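Local coordinates for protein hydrogen peroxide-inducible genes activator (Corynebacterium glutamicum, PDB 6G1B) that probably senses hydrogen peroxide and activates oxidative-stress genes, as a LysR-type DNA-binding transcription regulator that assembles from four chains, at residues T18-A23 / F77-L82; G101-G106 / I151-M156; P113-S118 / Q305-E310; L191-L196 / S275-N280; D198-L203 / S227-V232. The protein carries 1 engineered substitution. All coordinates share one frame; numbering follows the deposited sequence. Where two conformers were deposited one is given.

Contact 1 (T18-A23 / F77-L82); sequences TFVTIA and FAKSTL
F19 is the first residue of 18-23 to reach helix 77-82. Its CG lies anti to the backbone N (chi1 170°), which brings the ring to A78, CD1 lying 3.9 Å from A78 CB in an oblique approach. The flat, bulky ring suits this place because it fills two neighbourhoods at once: it also packs on L49 and L57. V20 follows and bears most of the contact. Its two methyls share the facing surface: CG2 sits 3.7 Å from A78 CB and 4.0 Å from L82 CD1, while CG1 meets K79 CG at 3.8 Å. The small A78 lets the valine in close, and the axes of the two segments approach to 9.8 Å while crossing at -123°. Helix 13-25 is the first helix of the LysR-type helix-turn-helix domain, and helix 69-92 is the long linker helix leading away from it, so the contact packs the first helix of the DNA-binding domain against the linker helix. K79 crosses V20 at about a right angle, its CG resting on the valine methyls. Bends at chi3 and chi4 then turn the chain, and NZ makes a salt bridge with E24. Further along, T21 and I22 pack on A31 of helix 28-34, while A78 and T81 also touch side chains of another chain of the assembly.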
# COMPACT_ATOMS: atom_id res chain seq x y z
N THR B 18 1.73 -31.60 -17.02
CA THR B 18 0.26 -31.71 -17.12
C THR B 18 -0.44 -31.08 -15.91
O THR B 18 -1.40 -30.36 -16.07
CB THR B 18 -0.16 -33.16 -17.32
OG1 THR B 18 0.09 -33.50 -18.68
CG2 THR B 18 -1.65 -33.37 -17.05
N PHE B 19 0.08 -31.35 -14.73
CA PHE B 19 -0.46 -30.80 -13.49
C PHE B 19 -0.35 -29.29 -13.45
O PHE B 19 -1.35 -28.62 -13.24
CB PHE B 19 0.23 -31.47 -12.28
CG PHE B 19 -0.07 -30.84 -10.94
CD1 PHE B 19 0.96 -30.65 -10.02
CD2 PHE B 19 -1.36 -30.41 -10.61
CE1 PHE B 19 0.71 -30.07 -8.79
CE2 PHE B 19 -1.62 -29.82 -9.38
CZ PHE B 19 -0.58 -29.65 -8.47
N VAL B 20 0.84 -28.76 -13.67
CA VAL B 20 1.07 -27.34 -13.58
C VAL B 20 0.21 -26.59 -14.61
O VAL B 20 -0.39 -25.57 -14.28
CB VAL B 20 2.59 -27.02 -13.70
CG1 VAL B 20 2.85 -25.55 -13.94
CG2 VAL B 20 3.34 -27.51 -12.46
N THR B 21 0.12 -27.11 -15.83
CA THR B 21 -0.65 -26.48 -16.91
C THR B 21 -2.15 -26.42 -16.59
O THR B 21 -2.78 -25.38 -16.71
CB THR B 21 -0.47 -27.22 -18.25
OG1 THR B 21 0.93 -27.50 -18.47
CG2 THR B 21 -1.01 -26.38 -19.41
N ILE B 22 -2.72 -27.54 -16.17
CA ILE B 22 -4.12 -27.57 -15.75
C ILE B 22 -4.35 -26.58 -14.60
O ILE B 22 -5.30 -25.79 -14.66
CB ILE B 22 -4.57 -28.98 -15.34
CG1 ILE B 22 -4.68 -29.87 -16.57
CG2 ILE B 22 -5.95 -28.94 -14.66
CD1 ILE B 22 -4.79 -31.35 -16.25
N ALA B 23 -3.49 -26.63 -13.58
CA ALA B 23 -3.59 -25.74 -12.41
C ALA B 23 -3.59 -24.24 -12.75
O ALA B 23 -4.27 -23.45 -12.09
CB ALA B 23 -2.48 -26.05 -11.40
N PHE B 77 6.15 -26.95 -5.70
CA PHE B 77 7.16 -28.00 -5.78
C PHE B 77 7.29 -28.63 -7.18
O PHE B 77 8.41 -28.92 -7.64
CB PHE B 77 6.96 -29.07 -4.71
CG PHE B 77 7.17 -28.56 -3.32
CD1 PHE B 77 8.42 -28.57 -2.73
CD2 PHE B 77 6.10 -28.07 -2.60
CE1 PHE B 77 8.61 -28.08 -1.45
CE2 PHE B 77 6.28 -27.59 -1.30
CZ PHE B 77 7.53 -27.59 -0.74
N ALA B 78 6.15 -28.82 -7.86
CA ALA B 78 6.15 -29.31 -9.26
C ALA B 78 6.84 -28.27 -10.17
O ALA B 78 7.69 -28.62 -11.01
CB ALA B 78 4.74 -29.56 -9.75
N LYS B 79 6.44 -27.00 -10.00
CA LYS B 79 7.01 -25.87 -10.70
C LYS B 79 8.54 -25.73 -10.53
O LYS B 79 9.22 -25.54 -11.54
CB LYS B 79 6.30 -24.58 -10.31
CG LYS B 79 5.01 -24.36 -11.07
CD LYS B 79 4.24 -23.14 -10.58
CE LYS B 79 4.91 -21.85 -11.04
NZ LYS B 79 5.02 -21.78 -12.53
N SER B 80 9.07 -25.83 -9.31
CA SER B 80 10.54 -25.86 -9.07
C SER B 80 11.24 -27.06 -9.75
O SER B 80 12.38 -26.93 -10.20
CB SER B 80 10.92 -25.91 -7.59
OG SER B 80 10.27 -24.92 -6.83
N THR B 81 10.58 -28.22 -9.80
CA THR B 81 11.12 -29.38 -10.49
C THR B 81 11.27 -29.08 -11.98
O THR B 81 12.34 -29.35 -12.56
CB THR B 81 10.26 -30.64 -10.27
OG1 THR B 81 10.03 -30.86 -8.87
CG2 THR B 81 10.92 -31.88 -10.89
N LEU B 82 10.23 -28.50 -12.59
CA LEU B 82 10.26 -28.15 -14.02
C LEU B 82 11.27 -27.02 -14.32
O LEU B 82 11.94 -27.05 -15.35
CB LEU B 82 8.87 -27.74 -14.52
CG LEU B 82 7.76 -28.81 -14.44
CD1 LEU B 82 6.40 -28.28 -14.85
CD2 LEU B 82 8.11 -30.04 -15.27

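Contact 2 (G101-G106 / I151-M156); sequences GPLTVG and IDVAMM
T104 and G106 use their backbones to pair 101-106 with 153-156 as parallel strands, whose short axes diverge by 30°, and D152 adds a bond just ahead of them. Among the main-chain bonds, G106 N donates to V153 O at 2.8 Å, and M155 N returns a bond to G106 O at 2.7 Å. T104 O accepts from D152 N at 2.9 Å and, weakly, from V153 N, where the chain is just entering its strand. CA-H...O contacts from V105 and A154 supplement these bonds.

One polar side chain joins the pattern. D152 OD1 takes the N-H of T104 at 2.9 Å in a nearly straight bond (173°), arriving from above the carboxylate plane. Just before strand 153-156 begins, D152 thus grips T104 twice, by backbone N and by carboxylate; R293 gives it a long, weak ion pair.

Apolar contacts lie on both faces. V105 CG1 meets V153 CG2 at 4.0 Å, two beta-branched residues well suited to strands. On the other face I151 CD1 rests 3.8 Å from G106 CA, using the room left by the glycine, and T104 CG2 touches I151 CG2 at 3.8 Å.

Within the alpha/beta sheet of the LysR substrate-binding domain, 101-107 runs between 130-136 and 153-158. Helix 294-317 covers the V105 and V153 face with F297 and F300, helix 139-147 lies against I151, and strand 278-288 pairs antiparallel with 153-158.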
# COMPACT_ATOMS: atom_id res chain seq x y z
N GLY B 101 28.04 -11.14 -32.46
CA GLY B 101 27.56 -9.90 -33.02
C GLY B 101 27.21 -8.84 -31.99
O GLY B 101 27.50 -8.97 -30.78
N PRO B 102 26.56 -7.76 -32.47
CA PRO B 102 26.20 -6.65 -31.59
C PRO B 102 25.11 -7.03 -30.59
O PRO B 102 24.15 -7.71 -30.96
CB PRO B 102 25.69 -5.57 -32.56
CG PRO B 102 26.02 -6.05 -33.93
CD PRO B 102 26.11 -7.53 -33.85
N LEU B 103 25.29 -6.64 -29.34
CA LEU B 103 24.25 -6.79 -28.33
C LEU B 103 24.21 -5.51 -27.54
O LEU B 103 25.15 -5.19 -26.84
CB LEU B 103 24.52 -7.99 -27.41
CG LEU B 103 23.47 -8.26 -26.33
CD1 LEU B 103 22.12 -8.63 -26.99
CD2 LEU B 103 23.93 -9.36 -25.40
N THR B 104 23.11 -4.77 -27.66
CA THR B 104 22.97 -3.52 -26.92
C THR B 104 22.11 -3.72 -25.64
O THR B 104 20.94 -4.14 -25.71
CB THR B 104 22.42 -2.45 -27.86
OG1 THR B 104 23.32 -2.33 -28.97
CG2 THR B 104 22.35 -1.12 -27.17
N VAL B 105 22.72 -3.46 -24.48
CA VAL B 105 22.13 -3.76 -23.17
C VAL B 105 21.87 -2.49 -22.38
O VAL B 105 22.80 -1.71 -22.12
CB VAL B 105 23.07 -4.69 -22.35
CG1 VAL B 105 22.35 -5.23 -21.11
CG2 VAL B 105 23.59 -5.85 -23.20
N GLY B 106 20.62 -2.25 -21.99
CA GLY B 106 20.28 -1.17 -21.02
C GLY B 106 20.41 -1.70 -19.61
O GLY B 106 20.02 -2.82 -19.35
N ILE B 151 17.71 -0.30 -27.83
CA ILE B 151 18.42 -1.38 -27.11
C ILE B 151 17.71 -2.71 -27.36
O ILE B 151 16.55 -2.71 -27.78
CB ILE B 151 18.58 -1.11 -25.60
CG1 ILE B 151 17.25 -1.16 -24.86
CG2 ILE B 151 19.28 0.24 -25.38
CD1 ILE B 151 17.37 -0.87 -23.38
N ASP B 152 18.41 -3.81 -27.12
CA ASP B 152 17.88 -5.15 -27.38
C ASP B 152 17.27 -5.79 -26.12
O ASP B 152 16.30 -6.54 -26.18
CB ASP B 152 18.99 -6.08 -27.91
CG ASP B 152 19.67 -5.55 -29.17
OD1 ASP B 152 20.89 -5.72 -29.23
OD2 ASP B 152 19.05 -4.99 -30.09
N VAL B 153 17.88 -5.48 -24.98
CA VAL B 153 17.50 -6.00 -23.68
C VAL B 153 17.78 -4.94 -22.61
O VAL B 153 18.71 -4.16 -22.74
CB VAL B 153 18.24 -7.31 -23.35
CG1 VAL B 153 17.79 -8.41 -24.25
CG2 VAL B 153 19.75 -7.15 -23.46
N ALA B 154 16.96 -4.94 -21.57
CA ALA B 154 17.13 -4.06 -20.44
C ALA B 154 17.23 -4.90 -19.16
O ALA B 154 16.41 -5.78 -18.92
CB ALA B 154 15.96 -3.10 -20.36
N MET B 155 18.25 -4.62 -18.36
CA MET B 155 18.45 -5.27 -17.08
C MET B 155 17.88 -4.30 -16.05
O MET B 155 18.37 -3.16 -15.93
CB MET B 155 19.93 -5.51 -16.83
CG MET B 155 20.21 -6.21 -15.51
SD MET B 155 21.98 -6.50 -15.34
CE MET B 155 22.04 -6.94 -13.64
N MET B 156 16.86 -4.73 -15.32
CA MET B 156 16.10 -3.83 -14.46
C MET B 156 15.29 -4.58 -13.41
O MET B 156 15.25 -5.82 -13.41
CB MET B 156 15.17 -2.97 -15.33
CG MET B 156 14.22 -3.78 -16.20
SD MET B 156 13.10 -2.77 -17.16
CE MET B 156 11.91 -2.22 -15.96

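Contact 3 (P113-S118 / Q305-E310)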
# COMPACT_ATOMS: atom_id res chain seq x y z
N PRO B 113 27.05 -0.11 -12.35
CA PRO B 113 28.45 0.09 -11.95
C PRO B 113 29.08 -1.12 -11.25
O PRO B 113 30.29 -1.36 -11.38
CB PRO B 113 28.39 1.24 -10.96
CG PRO B 113 27.04 1.85 -11.10
CD PRO B 113 26.14 0.77 -11.59
N TYR B 114 28.24 -1.90 -10.56
CA TYR B 114 28.70 -2.92 -9.64
C TYR B 114 28.84 -4.30 -10.29
O TYR B 114 29.57 -5.15 -9.78
CB TYR B 114 27.75 -2.94 -8.41
CG TYR B 114 27.42 -1.55 -7.97
CD1 TYR B 114 28.41 -0.70 -7.46
CD2 TYR B 114 26.13 -1.05 -8.08
CE1 TYR B 114 28.11 0.60 -7.07
CE2 TYR B 114 25.83 0.26 -7.70
CZ TYR B 114 26.83 1.08 -7.21
OH TYR B 114 26.53 2.39 -6.81
N ILE B 115 28.16 -4.51 -11.43
CA ILE B 115 28.33 -5.75 -12.23
C ILE B 115 29.01 -5.56 -13.59
O ILE B 115 29.39 -6.54 -14.20
CB ILE B 115 27.03 -6.58 -12.39
CG1 ILE B 115 25.88 -5.74 -12.93
CG2 ILE B 115 26.65 -7.23 -11.07
CD1 ILE B 115 25.97 -5.38 -14.39
N LEU B 116 29.21 -4.32 -14.01
CA LEU B 116 29.74 -4.03 -15.34
C LEU B 116 31.15 -4.57 -15.57
O LEU B 116 31.37 -5.22 -16.59
CB LEU B 116 29.64 -2.52 -15.66
CG LEU B 116 29.59 -2.08 -17.13
CD1 LEU B 116 28.85 -3.06 -18.04
CD2 LEU B 116 28.91 -0.71 -17.20
N PRO B 117 32.08 -4.38 -14.61
CA PRO B 117 33.43 -4.94 -14.82
C PRO B 117 33.47 -6.47 -14.94
O PRO B 117 34.14 -6.97 -15.84
CB PRO B 117 34.21 -4.48 -13.60
CG PRO B 117 33.49 -3.24 -13.15
CD PRO B 117 32.04 -3.53 -13.41
N SER B 118 32.73 -7.20 -14.09
CA SER B 118 32.65 -8.65 -14.23
C SER B 118 32.07 -9.07 -15.56
O SER B 118 32.63 -9.93 -16.23
CB SER B 118 31.79 -9.27 -13.14
OG SER B 118 32.40 -9.10 -11.87
N GLN B 305 24.06 -13.49 -14.29
CA GLN B 305 23.98 -14.24 -13.04
C GLN B 305 25.35 -14.50 -12.46
O GLN B 305 25.53 -14.34 -11.27
CB GLN B 305 23.22 -15.55 -13.21
CG GLN B 305 21.74 -15.32 -13.48
CD GLN B 305 20.98 -16.58 -13.77
OE1 GLN B 305 21.49 -17.49 -14.41
NE2 GLN B 305 19.75 -16.65 -13.28
N ARG B 306 26.31 -14.87 -13.30
CA ARG B 306 27.69 -15.06 -12.86
C ARG B 306 28.29 -13.75 -12.40
O ARG B 306 28.90 -13.70 -11.34
CB ARG B 306 28.57 -15.67 -13.96
CG ARG B 306 28.16 -17.10 -14.34
CD ARG B 306 28.84 -17.55 -15.63
NE ARG B 306 30.29 -17.48 -15.48
CZ ARG B 306 31.18 -17.48 -16.47
NH1 ARG B 306 30.80 -17.56 -17.75
NH2 ARG B 306 32.48 -17.38 -16.17
N ALA B 307 28.10 -12.70 -13.18
CA ALA B 307 28.59 -11.37 -12.79
C ALA B 307 28.06 -10.96 -11.43
O ALA B 307 28.81 -10.46 -10.61
CB ALA B 307 28.22 -10.32 -13.83
N PHE B 308 26.77 -11.17 -11.19
CA PHE B 308 26.18 -10.86 -9.89
C PHE B 308 26.79 -11.72 -8.81
O PHE B 308 27.14 -11.18 -7.75
CB PHE B 308 24.62 -10.97 -9.90
CG PHE B 308 23.99 -10.80 -8.55
CD1 PHE B 308 23.94 -9.55 -7.96
CD2 PHE B 308 23.38 -11.86 -7.90
CE1 PHE B 308 23.39 -9.38 -6.71
CE2 PHE B 308 22.81 -11.70 -6.64
CZ PHE B 308 22.82 -10.45 -6.04
N GLN B 309 26.98 -13.02 -9.04
CA GLN B 309 27.60 -13.91 -8.04
C GLN B 309 28.98 -13.42 -7.68
O GLN B 309 29.36 -13.48 -6.53
CB GLN B 309 27.75 -15.37 -8.53
CG GLN B 309 26.49 -16.23 -8.56
CD GLN B 309 26.57 -17.51 -9.45
OE1 GLN B 309 27.65 -17.96 -9.89
NE2 GLN B 309 25.40 -18.08 -9.72
N GLU B 310 29.75 -12.96 -8.68
CA GLU B 310 31.06 -12.38 -8.40
C GLU B 310 30.98 -11.09 -7.58
O GLU B 310 31.83 -10.85 -6.74
CB GLU B 310 31.83 -12.08 -9.69
CG GLU B 310 32.27 -13.31 -10.43
CD GLU B 310 33.13 -12.99 -11.64
OE1 GLU B 310 33.46 -11.79 -11.89
OE2 GLU B 310 33.49 -13.97 -12.35
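Two helices of the LysR substrate-binding domain cross here, 112-126 and 294-317, and S118 and A307 mark where they come nearest. Their CA atoms are 5.1 Å apart, a closeness that the two small side chains permit; S118 CB lies 3.8 Å from A307 CB. The segment axes approach to 8.5 Å and cross at 112°. One turn earlier I115 supplies the bulk. Its CG1 occupies the position between the backbone N and the carbonyl carbon (chi1 53°), leaving CG2 to do the touching: it sits 3.8 Å from F308 CA and 3.9 Å from A307 O. The methyl therefore packs more on the backbone of the second helix than on its side chains.

Toward the exposed margin the chemistry turns polar. The extended chain of E310 brings OE1 within 2.9 Å of S118 OG, a distance fit for a hydrogen bond, though the hydroxyl proton has another acceptor within reach. R306, one turn before E310, forms a salt bridge with E126, tying the same two helices further along. Helix 113-118 is kinked at P117 and S118, the proline having no N-H to give.

The ring of F308 leaves the interface to stack with Y171. Q305, on the same helix but away from the crossing, belongs with I168 and P169 to a pocket holding a hydrogen peroxide molecule; the crossing itself is helix packing in the periplasmic-binding-protein-like domain.

Contact 4 (L191-L196 / S275-N280)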
# COMPACT_ATOMS: atom_id res chain seq x y z
N LEU B 191 16.93 -5.73 12.75
CA LEU B 191 15.94 -4.66 12.63
C LEU B 191 14.64 -5.18 12.08
O LEU B 191 14.65 -6.04 11.21
CB LEU B 191 16.44 -3.52 11.73
CG LEU B 191 17.68 -2.77 12.22
CD1 LEU B 191 18.13 -1.75 11.20
CD2 LEU B 191 17.35 -2.10 13.55
N GLU B 192 13.54 -4.66 12.61
CA GLU B 192 12.18 -4.99 12.14
C GLU B 192 11.71 -3.85 11.26
O GLU B 192 12.36 -2.81 11.22
CB GLU B 192 11.24 -5.16 13.35
CG GLU B 192 11.54 -6.40 14.21
CD GLU B 192 11.56 -7.73 13.41
OE1 GLU B 192 12.38 -8.64 13.72
OE2 GLU B 192 10.79 -7.86 12.44
N LEU B 193 10.59 -4.02 10.57
CA LEU B 193 10.04 -2.94 9.75
C LEU B 193 9.74 -1.67 10.54
O LEU B 193 9.95 -0.56 10.03
CB LEU B 193 8.80 -3.37 8.96
CG LEU B 193 9.05 -4.11 7.66
CD1 LEU B 193 7.77 -4.31 6.87
CD2 LEU B 193 10.10 -3.46 6.78
N SER B 194 9.32 -1.80 11.79
CA SER B 194 9.20 -0.64 12.68
C SER B 194 10.42 0.30 12.74
O SER B 194 10.27 1.49 13.06
CB SER B 194 8.90 -1.09 14.11
OG SER B 194 9.98 -1.80 14.66
N ALA B 195 11.62 -0.22 12.48
CA ALA B 195 12.83 0.60 12.45
C ALA B 195 12.80 1.74 11.44
O ALA B 195 13.53 2.70 11.60
CB ALA B 195 14.03 -0.28 12.17
N LEU B 196 11.93 1.64 10.42
CA LEU B 196 11.71 2.71 9.42
C LEU B 196 11.42 4.07 10.05
O LEU B 196 11.92 5.10 9.59
CB LEU B 196 10.52 2.38 8.52
CG LEU B 196 10.68 1.22 7.57
CD1 LEU B 196 9.36 0.95 6.87
CD2 LEU B 196 11.73 1.53 6.55
N SER B 275 15.87 -11.85 9.70
CA SER B 275 15.48 -12.97 8.83
C SER B 275 14.04 -12.89 8.31
O SER B 275 13.79 -13.23 7.15
CB SER B 275 15.67 -14.32 9.53
OG SER B 275 16.63 -14.32 10.59
N ASP B 276 13.11 -12.45 9.15
CA ASP B 276 11.70 -12.45 8.77
C ASP B 276 11.31 -11.28 7.87
O ASP B 276 10.22 -11.28 7.29
CB ASP B 276 10.75 -12.56 9.99
CG ASP B 276 11.17 -11.69 11.18
OD1 ASP B 276 11.80 -10.60 10.97
OD2 ASP B 276 10.86 -12.12 12.34
N VAL B 277 12.16 -10.27 7.75
CA VAL B 277 11.90 -9.15 6.86
C VAL B 277 12.45 -9.47 5.48
O VAL B 277 13.55 -9.99 5.35
CB VAL B 277 12.51 -7.85 7.40
CG1 VAL B 277 12.30 -6.70 6.44
CG2 VAL B 277 11.88 -7.52 8.75
N THR B 278 11.67 -9.19 4.46
CA THR B 278 12.17 -9.18 3.08
C THR B 278 12.56 -7.74 2.76
O THR B 278 11.76 -6.82 2.94
CB THR B 278 11.13 -9.71 2.09
OG1 THR B 278 10.96 -11.11 2.31
CG2 THR B 278 11.59 -9.50 0.61
N ALA B 279 13.81 -7.54 2.35
CA ALA B 279 14.24 -6.23 1.84
C ALA B 279 15.18 -6.51 0.69
O ALA B 279 16.41 -6.66 0.86
CB ALA B 279 14.90 -5.40 2.93
N ASN B 280 14.58 -6.67 -0.49
CA ASN B 280 15.33 -7.07 -1.68
C ASN B 280 14.74 -6.42 -2.95
O ASN B 280 13.83 -5.58 -2.87
CB ASN B 280 15.42 -8.60 -1.77
CG ASN B 280 14.06 -9.26 -2.01
OD1 ASN B 280 13.07 -8.57 -2.18
ND2 ASN B 280 14.02 -10.57 -2.07
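V277 points its CB at 191-196, and its two methyls divide the contact between them. From CB, CG1 stands anti to the backbone N (chi1 177°) and reaches L193 CD2 at 3.9 Å, an oblique meeting of two buried apolar branches. CG2 turns to the other part of the segment, 4.0 Å from L191 O and 3.9 Å from E192 OE2. A compact branched residue suits this spot, since its two methyls reach the leucine and the backbone of L191 at once.

Beyond V277 lies a less comfortable pair. The E192 chain bends at chi2 (-54°) and brings OE2 to 3.3 Å from D276 OD1, the two carboxylate planes turned 68° apart. Both are acceptors, and no bond joins them; such closeness would be expected to favour protonation of one of them. D276 OD1 also has a weak hydrogen bond from N274 ND2.

Around this contact, L191 makes backbone bonds with N272 and N274. Strand 209-211 runs antiparallel to 278-288, the strand that V277 leads into, and the short 3-10 turn at 193-196 packs on L210 of 209-211 through L193 and L196, with its S194 touching S194 of the second subunit.

Contact 5 (D198-L203 / S227-V232); sequences DLDLLL and SSTTAV
Two irregular loops of the LysR substrate-binding domain meet here, L202 packing against V232 and S228 OG lying near L201 O, in a contact that mixes water bridges with a little apolar packing. The domain has the periplasmic-binding-protein type of fold, and these loops flank strand 209-211, one before it and one after. Where no regular backbone pairing joins them, water does the work. One water donates to L201 O at 3.1 Å and to S227 O at 2.9 Å, joining two carbonyls that could not bond each other. A second accepts from L203 N at 2.6 Å and lies 2.7 Å from S228 OG. That hydroxyl also leans on L201 O, a weak hydrogen bond whose proton has another acceptor nearby. A serine suits the place: short, and able to serve both a water and a carbonyl.

L202 and D200 bond through their backbones to S251, and L202 O also takes the hydroxyl of T252; these bonds tie down the first loop. The second loop looks outward: V232 pairs in parallel with a strand of another chain, and S227 makes backbone bonds to the second subunit. Between the loops L202 lies across V232 at about a right angle, its CD2 3.9 Å from V232 CB.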
# COMPACT_ATOMS: atom_id res chain seq x y z
N ASP B 198 12.51 5.36 12.73
CA ASP B 198 13.66 5.97 13.37
C ASP B 198 14.96 5.87 12.55
O ASP B 198 16.06 6.08 13.06
CB ASP B 198 13.85 5.32 14.74
CG ASP B 198 12.88 5.82 15.77
OD1 ASP B 198 12.68 7.04 15.86
OD2 ASP B 198 12.34 4.98 16.49
N LEU B 199 14.82 5.56 11.27
CA LEU B 199 15.94 5.48 10.34
C LEU B 199 16.12 6.73 9.49
O LEU B 199 17.25 7.00 9.09
CB LEU B 199 15.81 4.25 9.46
CG LEU B 199 16.33 2.94 10.04
CD1 LEU B 199 15.74 1.77 9.28
CD2 LEU B 199 17.87 2.94 9.99
N ASP B 200 15.04 7.49 9.26
CA ASP B 200 15.08 8.61 8.31
C ASP B 200 15.53 8.20 6.90
O ASP B 200 16.50 8.77 6.33
CB ASP B 200 15.95 9.75 8.88
CG ASP B 200 15.18 10.72 9.74
OD1 ASP B 200 14.16 11.23 9.22
OD2 ASP B 200 15.61 11.02 10.90
N LEU B 201 14.88 7.17 6.38
CA LEU B 201 15.29 6.56 5.11
C LEU B 201 15.05 7.50 3.93
O LEU B 201 13.98 8.09 3.79
CB LEU B 201 14.55 5.25 4.84
CG LEU B 201 14.97 3.95 5.50
CD1 LEU B 201 14.22 2.84 4.80
CD2 LEU B 201 16.45 3.60 5.41
N LEU B 202 16.08 7.67 3.11
CA LEU B 202 15.97 8.33 1.83
C LEU B 202 16.14 7.20 0.82
O LEU B 202 17.16 6.53 0.75
CB LEU B 202 17.08 9.34 1.67
CG LEU B 202 17.41 10.27 2.83
CD1 LEU B 202 18.91 10.19 3.17
CD2 LEU B 202 17.01 11.67 2.45
N LEU B 203 15.07 6.98 0.07
CA LEU B 203 14.92 5.84 -0.78
C LEU B 203 14.96 6.29 -2.22
O LEU B 203 14.51 7.38 -2.53
CB LEU B 203 13.59 5.16 -0.50
CG LEU B 203 13.45 4.57 0.92
CD1 LEU B 203 12.00 4.26 1.25
CD2 LEU B 203 14.34 3.35 1.11
N SER B 227 6.92 7.39 3.22
CA SER B 227 7.21 8.80 2.98
C SER B 227 8.54 9.19 3.62
O SER B 227 9.02 8.53 4.56
CB SER B 227 6.12 9.68 3.57
OG SER B 227 4.92 9.47 2.87
N SER B 228 9.09 10.29 3.12
CA SER B 228 10.30 10.87 3.68
C SER B 228 9.94 12.09 4.49
O SER B 228 9.04 12.84 4.14
CB SER B 228 11.29 11.23 2.58
OG SER B 228 12.03 10.08 2.18
N THR B 229 10.69 12.26 5.57
CA THR B 229 10.43 13.27 6.60
C THR B 229 11.60 14.26 6.67
O THR B 229 11.81 14.94 7.69
CB THR B 229 10.25 12.58 7.96
OG1 THR B 229 10.09 13.56 9.01
CG2 THR B 229 11.45 11.65 8.27
N THR B 230 12.29 14.39 5.53
CA THR B 230 13.60 15.04 5.43
C THR B 230 13.52 16.21 4.46
O THR B 230 12.53 16.36 3.73
CB THR B 230 14.70 14.06 4.92
OG1 THR B 230 15.93 14.77 4.76
CG2 THR B 230 14.33 13.41 3.56
N ALA B 231 14.56 17.06 4.44
CA ALA B 231 14.64 18.17 3.48
C ALA B 231 14.69 17.70 2.02
O ALA B 231 14.35 18.46 1.13
CB ALA B 231 15.84 19.05 3.79
N VAL B 232 15.15 16.49 1.80
CA VAL B 232 15.19 15.87 0.47
C VAL B 232 13.91 15.10 0.15
O VAL B 232 13.75 13.95 0.53
CB VAL B 232 16.40 14.93 0.33
CG1 VAL B 232 16.46 14.35 -1.09
CG2 VAL B 232 17.67 15.66 0.71
O HOH W 1 11.48 7.37 5.47
O HOH W 2 12.85 8.31 0.34

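In the fold
Contact 1 stands apart, joining a DNA-binding helix to the linker helix through mainly apolar side chains, its centre about 31 Å from the centre of contact 2. The other four belong to the substrate-binding domain. Contact 2 is the most regular, a buried parallel strand pair held by backbone bonds; contact 3 is a partly buried helix crossing, and M155 of the former touches I115 of the latter. Contacts 2 and 4 reach neighbouring strands of one sheet, yet lie on opposite sides of the chain's centre. Contacts 4 and 5 meet through L196 and L201, but differ in character: contact 4 is buried, with two close carboxylates, whereas contact 5 relies on water at a more open, subunit-facing edge.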